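Local coordinates for protein beta-mannosidase (Trichoderma harzianum, PDB 4CVU) that hydrolyses beta-mannosidic bonds as a family 2 glycoside hydrolase, probably releasing mannose from the non-reducing ends of its substrates, at residues F617-T620 / T621-L624; R636-H639 / N640-G644; W773-L776 / K777-I781. All blocks are in the same frame, centred on the assembly; numbering follows the deposited sequence.

Contacts 1 and 2 form a pair: in each, an N-glycosylated asparagine belongs to a sequon that runs into or lies within the first turn of a helix, and each helix begins with a side-chain N-cap. Their centres are about 10 Å apart, and helices 620-625 and 638-655 follow each other and pack directly, with Leu624 CD2 3.8 Å from Ile638 CD1 and Ile623 CG2 3.9 Å from Thr642 OG1. Contact 3, a turn in the Mannosidase Ig/CBM-like domain, is remote: its centre lies about 42 Å from that of contact 1 and about 45 Å from that of contact 2. The sugars at contacts 1 and 2 are covalent glycans, not substrates in a pocket.

Contact 1 of 3, residues F617-T620 / T621-L624; sequences FNST and TVIL. With NAG (2-acetamido-2-deoxy-beta-D-glucopyranose), chain B.
The N-terminus of helix 620-625 is closed by an N-cap, in which Ser619 OG accepts the backbone N-H of Val622 at 3.2 Å. With chi1 at 62°, OG lies between the backbone N and the carbonyl carbon of its own residue, turned back over the first helical turn, and it is also hydrogen-bonded to the carbonyl of Glu614. The first main-chain bonds follow at once: Ile623 N reaches Ser619 O at 3.0 Å, close to straight, and Leu624 N binds Thr620 O, bent a little more. Helix capping and glycosylation here share residues, because Asn618, Ser619 and Thr620 spell the sequon Asn-Ser-Thr, and Asn618 ND2 is joined to C1 of an N-acetylglucosamine by a covalent bond of 1.4 Å. The amide oxygen, OD1, is hydrogen-bonded by the side chain of Gln645 on helix 638-655. The sugar's acetamide methyl lies over one face of the Phe617 ring, offset toward the rim, so that C8 comes within 3.3 Å of Phe617 CD1; CG of this phenylalanine is anti to its backbone N (chi1 -165°), which sets the ring against the sugar's acetamide. Thr649 binds the same sugar. On the protein side, the Ile623 side chain folds back against the preceding loop, its CD1 packed tightly at 3.1 Å from Asn618 O, while Val622 CG1 sits 3.3 Å from Phe617 O. Thr620 and Leu624, one turn apart, run side by side in the same direction, Thr620 CG2 and Leu624 CD1 meeting at 3.8 Å.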
loop_
_atom_site.group_PDB
_atom_site.type_symbol
_atom_site.label_atom_id
_atom_site.label_comp_id
_atom_site.label_asym_id
_atom_site.label_seq_id
_atom_site.Cartn_x
_atom_site.Cartn_y
_atom_site.Cartn_z
ATOM N N PHE A 617 2.445 12.196 -10.076
ATOM C CA PHE A 617 2.373 13.555 -9.544
ATOM C C PHE A 617 0.922 13.948 -9.252
ATOM O O PHE A 617 0.614 14.506 -8.238
ATOM C CB PHE A 617 3.053 14.517 -10.508
ATOM C CG PHE A 617 3.361 15.881 -9.927
ATOM C CD1 PHE A 617 2.435 16.894 -9.982
ATOM C CD2 PHE A 617 4.602 16.158 -9.371
ATOM C CE1 PHE A 617 2.714 18.196 -9.487
ATOM C CE2 PHE A 617 4.899 17.433 -8.871
ATOM C CZ PHE A 617 3.933 18.458 -8.899
ATOM N N ASN A 618 0.023 13.566 -10.158
ATOM C CA ASN A 618 -1.348 14.069 -10.148
ATOM C C ASN A 618 -2.348 12.923 -10.042
ATOM O O ASN A 618 -3.438 13.005 -10.574
ATOM C CB ASN A 618 -1.583 14.811 -11.456
ATOM C CG ASN A 618 -1.352 16.301 -11.373
ATOM O OD1 ASN A 618 -1.451 16.953 -10.296
ATOM N ND2 ASN A 618 -1.066 16.864 -12.510
ATOM N N SER A 619 -1.995 11.817 -9.405
ATOM C CA SER A 619 -3.005 10.779 -9.180
ATOM C C SER A 619 -4.091 11.365 -8.287
ATOM O O SER A 619 -3.883 12.390 -7.615
ATOM C CB SER A 619 -2.419 9.551 -8.497
ATOM O OG SER A 619 -1.906 9.893 -7.218
ATOM N N THR A 620 -5.267 10.739 -8.305
ATOM C CA THR A 620 -6.378 11.264 -7.553
ATOM C C THR A 620 -6.059 11.216 -6.053
ATOM O O THR A 620 -6.356 12.156 -5.333
ATOM C CB THR A 620 -7.665 10.513 -7.862
ATOM O OG1 THR A 620 -7.976 10.658 -9.244
ATOM C CG2 THR A 620 -8.841 11.065 -7.034
ATOM N N THR A 621 -5.438 10.129 -5.574
ATOM C CA THR A 621 -5.099 10.076 -4.167
ATOM C C THR A 621 -4.036 11.105 -3.735
ATOM O O THR A 621 -4.144 11.674 -2.662
ATOM C CB THR A 621 -4.612 8.674 -3.778
ATOM O OG1 THR A 621 -5.675 7.758 -3.995
ATOM C CG2 THR A 621 -4.230 8.671 -2.343
ATOM N N VAL A 622 -3.019 11.349 -4.555
ATOM C CA VAL A 622 -1.960 12.295 -4.196
ATOM C C VAL A 622 -2.542 13.731 -4.179
ATOM O O VAL A 622 -2.250 14.538 -3.275
ATOM C CB VAL A 622 -0.757 12.170 -5.162
ATOM C CG1 VAL A 622 0.117 13.403 -5.153
ATOM C CG2 VAL A 622 0.068 10.910 -4.863
ATOM N N ILE A 623 -3.375 14.038 -5.174
ATOM C CA ILE A 623 -4.034 15.350 -5.230
ATOM C C ILE A 623 -4.905 15.552 -4.001
ATOM O O ILE A 623 -4.833 16.611 -3.343
ATOM C CB ILE A 623 -4.910 15.499 -6.479
ATOM C CG1 ILE A 623 -4.050 15.670 -7.719
ATOM C CG2 ILE A 623 -5.868 16.681 -6.334
ATOM C CD1 ILE A 623 -4.803 15.327 -8.994
ATOM N N LEU A 624 -5.704 14.534 -3.662
ATOM C CA LEU A 624 -6.647 14.665 -2.528
ATOM C C LEU A 624 -5.939 14.808 -1.182
ATOM O O LEU A 624 -6.537 15.252 -0.218
ATOM C CB LEU A 624 -7.676 13.524 -2.494
ATOM C CG LEU A 624 -8.799 13.685 -3.549
ATOM C CD1 LEU A 624 -9.752 12.498 -3.587
ATOM C CD2 LEU A 624 -9.567 14.981 -3.302
HETATM C C1 NAG B . -0.900 18.277 -12.662
HETATM C C2 NAG B . 0.141 18.762 -13.650
HETATM C C3 NAG B . -0.019 20.242 -14.004
HETATM C C4 NAG B . -1.460 20.641 -14.336
HETATM C C5 NAG B . -2.329 20.108 -13.241
HETATM C C6 NAG B . -3.811 20.419 -13.469
HETATM C C7 NAG B . 2.309 17.640 -13.544
HETATM C C8 NAG B . 3.703 17.621 -12.978
HETATM N N2 NAG B . 1.491 18.592 -13.129
HETATM O O3 NAG B . 0.816 20.560 -15.092
HETATM O O4 NAG B . -1.630 22.040 -14.369
HETATM O O5 NAG B . -2.171 18.709 -13.112
HETATM O O6 NAG B . -4.248 19.853 -14.690
HETATM O O7 NAG B . 1.991 16.794 -14.390
#

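Contact 2 of 3, residues R636-H639 / N640-G644; sequences RNIH and NSTLG. With NAG (2-acetamido-2-deoxy-beta-D-glucopyranose), chain L.
Asn637 caps helix 638-655 by accepting the N-H of Asn640 on its side-chain OD1 at 3.0 Å, and Asn640 in turn is the glycosylated residue of the sequon Asn-Ser-Thr, so cap and sugar attachment fall within one helical turn. The Asn637 side chain leaves with CG anti to its backbone N (chi1 -162°), which carries its amide across that of Asn640 at a slant, the two planes 32° apart. The capping donor approaches OD1 from above the carbonyl plane. At the other end of the amide, ND2 donates to the ring oxygen O5 of the N-acetylglucosamine at 2.7 Å, a somewhat bent bond, and also meets the carbonyl of Ala631. One asparagine thus caps the helix and also binds the sugar carried three residues on, which probably limits its rotation; Asn640 ND2, bonded to C1, retains an N-H for the carbonyl of Pro630. Asn637 is also the centre of an inverse gamma turn, and its carbonyl receives Ser641 N at 3.3 Å to begin the helical bonding. Next along the chain, Ile638 O is gripped twice by Thr642: the backbone N comes at 2.9 Å and the hydroxyl OG1 at 2.8 Å, from opposite faces of the carbonyl plane. Thr642 OG1, anti to its own carbonyl carbon (chi1 -71°), is turned back toward the helix start for this second bond. His639 offers its carbonyl to Leu643 N in a weak bond, while Asn640 OD1 lies at the edge of the imidazole, in its plane, 3.3 Å from His639 CD2.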
loop_
_atom_site.group_PDB
_atom_site.type_symbol
_atom_site.label_atom_id
_atom_site.label_comp_id
_atom_site.label_asym_id
_atom_site.label_seq_id
_atom_site.Cartn_x
_atom_site.Cartn_y
_atom_site.Cartn_z
ATOM N N ARG A 636 -14.984 16.462 -1.393
ATOM C CA ARG A 636 -13.735 16.031 -2.045
ATOM C C ARG A 636 -13.379 17.098 -3.055
ATOM O O ARG A 636 -13.743 17.017 -4.225
ATOM C CB ARG A 636 -13.880 14.680 -2.750
ATOM C CG ARG A 636 -14.117 13.511 -1.812
ATOM C CD ARG A 636 -13.902 12.170 -2.511
ATOM N NE ARG A 636 -14.013 11.055 -1.567
ATOM C CZ ARG A 636 -13.516 9.836 -1.758
ATOM N NH1 ARG A 636 -12.856 9.525 -2.871
ATOM N NH2 ARG A 636 -13.688 8.905 -0.829
ATOM N N ASN A 637 -12.668 18.105 -2.593
ATOM C CA ASN A 637 -12.426 19.290 -3.377
ATOM C C ASN A 637 -11.134 19.159 -4.225
ATOM O O ASN A 637 -10.042 19.633 -3.841
ATOM C CB ASN A 637 -12.419 20.478 -2.439
ATOM C CG ASN A 637 -12.617 21.789 -3.153
ATOM O OD1 ASN A 637 -12.267 21.930 -4.322
ATOM N ND2 ASN A 637 -13.203 22.757 -2.452
ATOM N N ILE A 638 -11.280 18.522 -5.383
ATOM C CA ILE A 638 -10.167 18.310 -6.333
ATOM C C ILE A 638 -9.687 19.638 -6.879
ATOM O O ILE A 638 -8.505 19.844 -7.071
ATOM C CB ILE A 638 -10.579 17.357 -7.506
ATOM C CG1 ILE A 638 -10.377 15.911 -7.102
ATOM C CG2 ILE A 638 -9.702 17.545 -8.748
ATOM C CD1 ILE A 638 -11.586 15.330 -6.471
ATOM N N HIS A 639 -10.605 20.551 -7.120
ATOM C CA HIS A 639 -10.245 21.839 -7.686
ATOM C C HIS A 639 -9.253 22.618 -6.783
ATOM O O HIS A 639 -8.231 23.102 -7.239
ATOM C CB HIS A 639 -11.497 22.678 -7.920
ATOM C CG HIS A 639 -11.210 24.075 -8.387
ATOM N ND1 HIS A 639 -11.073 24.405 -9.724
ATOM C CD2 HIS A 639 -11.018 25.226 -7.687
ATOM C CE1 HIS A 639 -10.819 25.703 -9.827
ATOM N NE2 HIS A 639 -10.774 26.221 -8.605
ATOM N N ASN A 640 -9.594 22.744 -5.513
ATOM C CA ASN A 640 -8.764 23.488 -4.573
ATOM C C ASN A 640 -7.414 22.841 -4.334
ATOM O O ASN A 640 -6.393 23.539 -4.231
ATOM C CB ASN A 640 -9.494 23.643 -3.230
ATOM C CG ASN A 640 -10.618 24.662 -3.298
ATOM O OD1 ASN A 640 -10.998 25.103 -4.371
ATOM N ND2 ASN A 640 -11.133 25.051 -2.127
ATOM N N SER A 641 -7.398 21.514 -4.220
ATOM C CA SER A 641 -6.159 20.795 -4.078
ATOM C C SER A 641 -5.254 20.965 -5.294
ATOM O O SER A 641 -4.018 21.105 -5.159
ATOM C CB SER A 641 -6.464 19.322 -3.828
ATOM O OG SER A 641 -7.070 19.216 -2.547
ATOM N N THR A 642 -5.868 20.947 -6.481
ATOM C CA THR A 642 -5.154 21.073 -7.736
ATOM C C THR A 642 -4.394 22.416 -7.826
ATOM O O THR A 642 -3.363 22.520 -8.493
ATOM C CB THR A 642 -6.111 20.863 -8.942
ATOM O OG1 THR A 642 -6.471 19.476 -8.991
ATOM C CG2 THR A 642 -5.463 21.235 -10.277
ATOM N N LEU A 643 -4.896 23.434 -7.148
ATOM C CA LEU A 643 -4.248 24.750 -7.193
ATOM C C LEU A 643 -2.829 24.603 -6.624
ATOM O O LEU A 643 -1.905 25.263 -7.081
ATOM C CB LEU A 643 -5.024 25.775 -6.389
ATOM C CG LEU A 643 -6.389 26.118 -6.992
ATOM C CD1 LEU A 643 -7.284 26.750 -5.951
ATOM C CD2 LEU A 643 -6.195 27.057 -8.196
ATOM N N GLY A 644 -2.673 23.714 -5.639
ATOM C CA GLY A 644 -1.351 23.539 -5.033
ATOM C C GLY A 644 -0.459 22.752 -5.939
ATOM O O GLY A 644 0.743 23.088 -6.065
HETATM C C1 NAG L . -12.214 26.001 -1.984
HETATM C C2 NAG L . -11.987 27.322 -2.663
HETATM C C3 NAG L . -13.137 28.259 -2.335
HETATM C C4 NAG L . -14.445 27.563 -2.720
HETATM C C5 NAG L . -14.530 26.184 -2.059
HETATM C C6 NAG L . -15.792 25.412 -2.427
HETATM C C7 NAG L . -9.840 28.475 -3.021
HETATM C C8 NAG L . -8.543 28.951 -2.406
HETATM N N2 NAG L . -10.704 27.842 -2.225
HETATM O O3 NAG L . -12.926 29.485 -3.036
HETATM O O4 NAG L . -15.584 28.325 -2.338
HETATM O O5 NAG L . -13.416 25.418 -2.466
HETATM O O6 NAG L . -15.845 25.288 -3.826
HETATM O O7 NAG L . -10.026 28.676 -4.214
#

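Contact 3 of 3, residues W773-L776 / K777-I781; sequences WVDL and KGKPI
With chi1 at 64°, Asp775 CG is tucked over its own main chain, and the carboxylate reaches across the turn to the backbone N of Lys779. The turn is type I, from Asp775 to Gly778, followed by a G1 bulge, and it lies at the end of strand 765-774 in the Mannosidase Ig/CBM-like domain. Gly778 N closes it on Asp775 O at 2.8 Å; the positive phi of Gly778 (97°) is the mark of the bulge. Asp775 N then binds Lys779 O, and Ile781 N binds Trp773 O at 3.0 Å, the two bonds flanking Val774 and Pro780 as a non-hydrogen-bonded antiparallel pair. Within this frame OD1 of Asp775 accepts Lys779 N at 2.9 Å, from above the carboxylate plane, and more weakly Lys777 N, tying the side chain to the backbone of the corner and of the residue just past it. The Ile781 side chain points back at the strand, its CD1 4.2 Å from Trp773 CB, while Val821 and Leu822 of strand 821-830 pack on this strand end. The second carboxylate oxygen meets a water, which lies 2.8 Å from Asp775 OD2 and 3.0 Å from Pro780 O and so bridges the two.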
loop_
_atom_site.group_PDB
_atom_site.type_symbol
_atom_site.label_atom_id
_atom_site.label_comp_id
_atom_site.label_asym_id
_atom_site.label_seq_id
_atom_site.Cartn_x
_atom_site.Cartn_y
_atom_site.Cartn_z
ATOM N N TRP A 773 35.826 30.803 -10.236
ATOM C CA TRP A 773 34.976 30.641 -11.407
ATOM C C TRP A 773 35.499 29.500 -12.301
ATOM O O TRP A 773 36.642 29.552 -12.781
ATOM C CB TRP A 773 34.927 31.924 -12.223
ATOM C CG TRP A 773 34.084 33.021 -11.681
ATOM C CD1 TRP A 773 34.501 34.105 -10.954
ATOM C CD2 TRP A 773 32.671 33.186 -11.864
ATOM N NE1 TRP A 773 33.436 34.915 -10.656
ATOM C CE2 TRP A 773 32.303 34.383 -11.217
ATOM C CE3 TRP A 773 31.684 32.440 -12.514
ATOM C CZ2 TRP A 773 30.966 34.846 -11.187
ATOM C CZ3 TRP A 773 30.355 32.899 -12.477
ATOM C CH2 TRP A 773 30.023 34.098 -11.830
ATOM N N VAL A 774 34.660 28.480 -12.519
ATOM C CA VAL A 774 34.966 27.403 -13.457
ATOM C C VAL A 774 33.817 27.228 -14.444
ATOM O O VAL A 774 32.715 27.699 -14.192
ATOM C CB VAL A 774 35.239 26.084 -12.724
ATOM C CG1 VAL A 774 36.397 26.258 -11.752
ATOM C CG2 VAL A 774 34.005 25.598 -11.999
ATOM N N ASP A 775 34.073 26.556 -15.565
ATOM C CA ASP A 775 32.990 26.094 -16.453
ATOM C C ASP A 775 32.461 24.760 -15.908
ATOM O O ASP A 775 33.006 24.237 -14.942
ATOM C CB ASP A 775 33.464 25.991 -17.929
ATOM C CG ASP A 775 34.561 24.940 -18.156
ATOM O OD1 ASP A 775 34.721 24.009 -17.343
ATOM O OD2 ASP A 775 35.287 25.043 -19.188
ATOM N N LEU A 776 31.432 24.202 -16.526
ATOM C CA LEU A 776 30.716 23.034 -15.947
ATOM C C LEU A 776 31.419 21.682 -16.182
ATOM O O LEU A 776 30.943 20.617 -15.740
ATOM C CB LEU A 776 29.255 23.037 -16.391
ATOM C CG LEU A 776 28.541 24.396 -16.166
ATOM C CD1 LEU A 776 27.116 24.407 -16.694
ATOM C CD2 LEU A 776 28.525 24.793 -14.697
ATOM N N LYS A 777 32.562 21.748 -16.858
ATOM C CA LYS A 777 33.533 20.660 -16.898
ATOM C C LYS A 777 34.593 20.814 -15.791
ATOM O O LYS A 777 35.359 19.896 -15.519
ATOM C CB LYS A 777 34.221 20.604 -18.286
ATOM C CG LYS A 777 33.370 19.983 -19.392
ATOM C CD LYS A 777 32.891 18.595 -18.984
ATOM C CE LYS A 777 32.368 17.793 -20.138
ATOM N NZ LYS A 777 32.225 16.375 -19.708
ATOM N N GLY A 778 34.643 21.980 -15.158
ATOM C CA GLY A 778 35.589 22.218 -14.065
ATOM C C GLY A 778 36.886 22.936 -14.440
ATOM O O GLY A 778 37.743 23.168 -13.581
ATOM N N LYS A 779 37.013 23.324 -15.700
ATOM C CA LYS A 779 38.165 24.089 -16.152
ATOM C C LYS A 779 38.024 25.555 -15.727
ATOM O O LYS A 779 37.013 26.174 -16.003
ATOM C CB LYS A 779 38.273 23.997 -17.675
ATOM C CG LYS A 779 39.566 24.561 -18.234
ATOM C CD LYS A 779 39.634 24.358 -19.746
ATOM C CE LYS A 779 40.858 25.035 -20.350
ATOM N NZ LYS A 779 42.113 24.537 -19.729
ATOM N N PRO A 780 39.052 26.130 -15.097
ATOM C CA PRO A 780 38.918 27.531 -14.684
ATOM C C PRO A 780 38.567 28.446 -15.835
ATOM O O PRO A 780 38.988 28.203 -16.956
ATOM C CB PRO A 780 40.318 27.878 -14.153
ATOM C CG PRO A 780 40.914 26.578 -13.763
ATOM C CD PRO A 780 40.376 25.585 -14.759
ATOM N N ILE A 781 37.776 29.472 -15.567
ATOM C CA ILE A 781 37.473 30.497 -16.561
ATOM C C ILE A 781 38.649 31.473 -16.544
ATOM O O ILE A 781 39.214 31.745 -15.486
ATOM C CB ILE A 781 36.145 31.191 -16.263
ATOM C CG1 ILE A 781 35.025 30.134 -16.280
ATOM C CG2 ILE A 781 35.887 32.329 -17.250
ATOM C CD1 ILE A 781 33.637 30.687 -16.068
HETATM O O HOH W 1 36.923 27.244 -18.839
#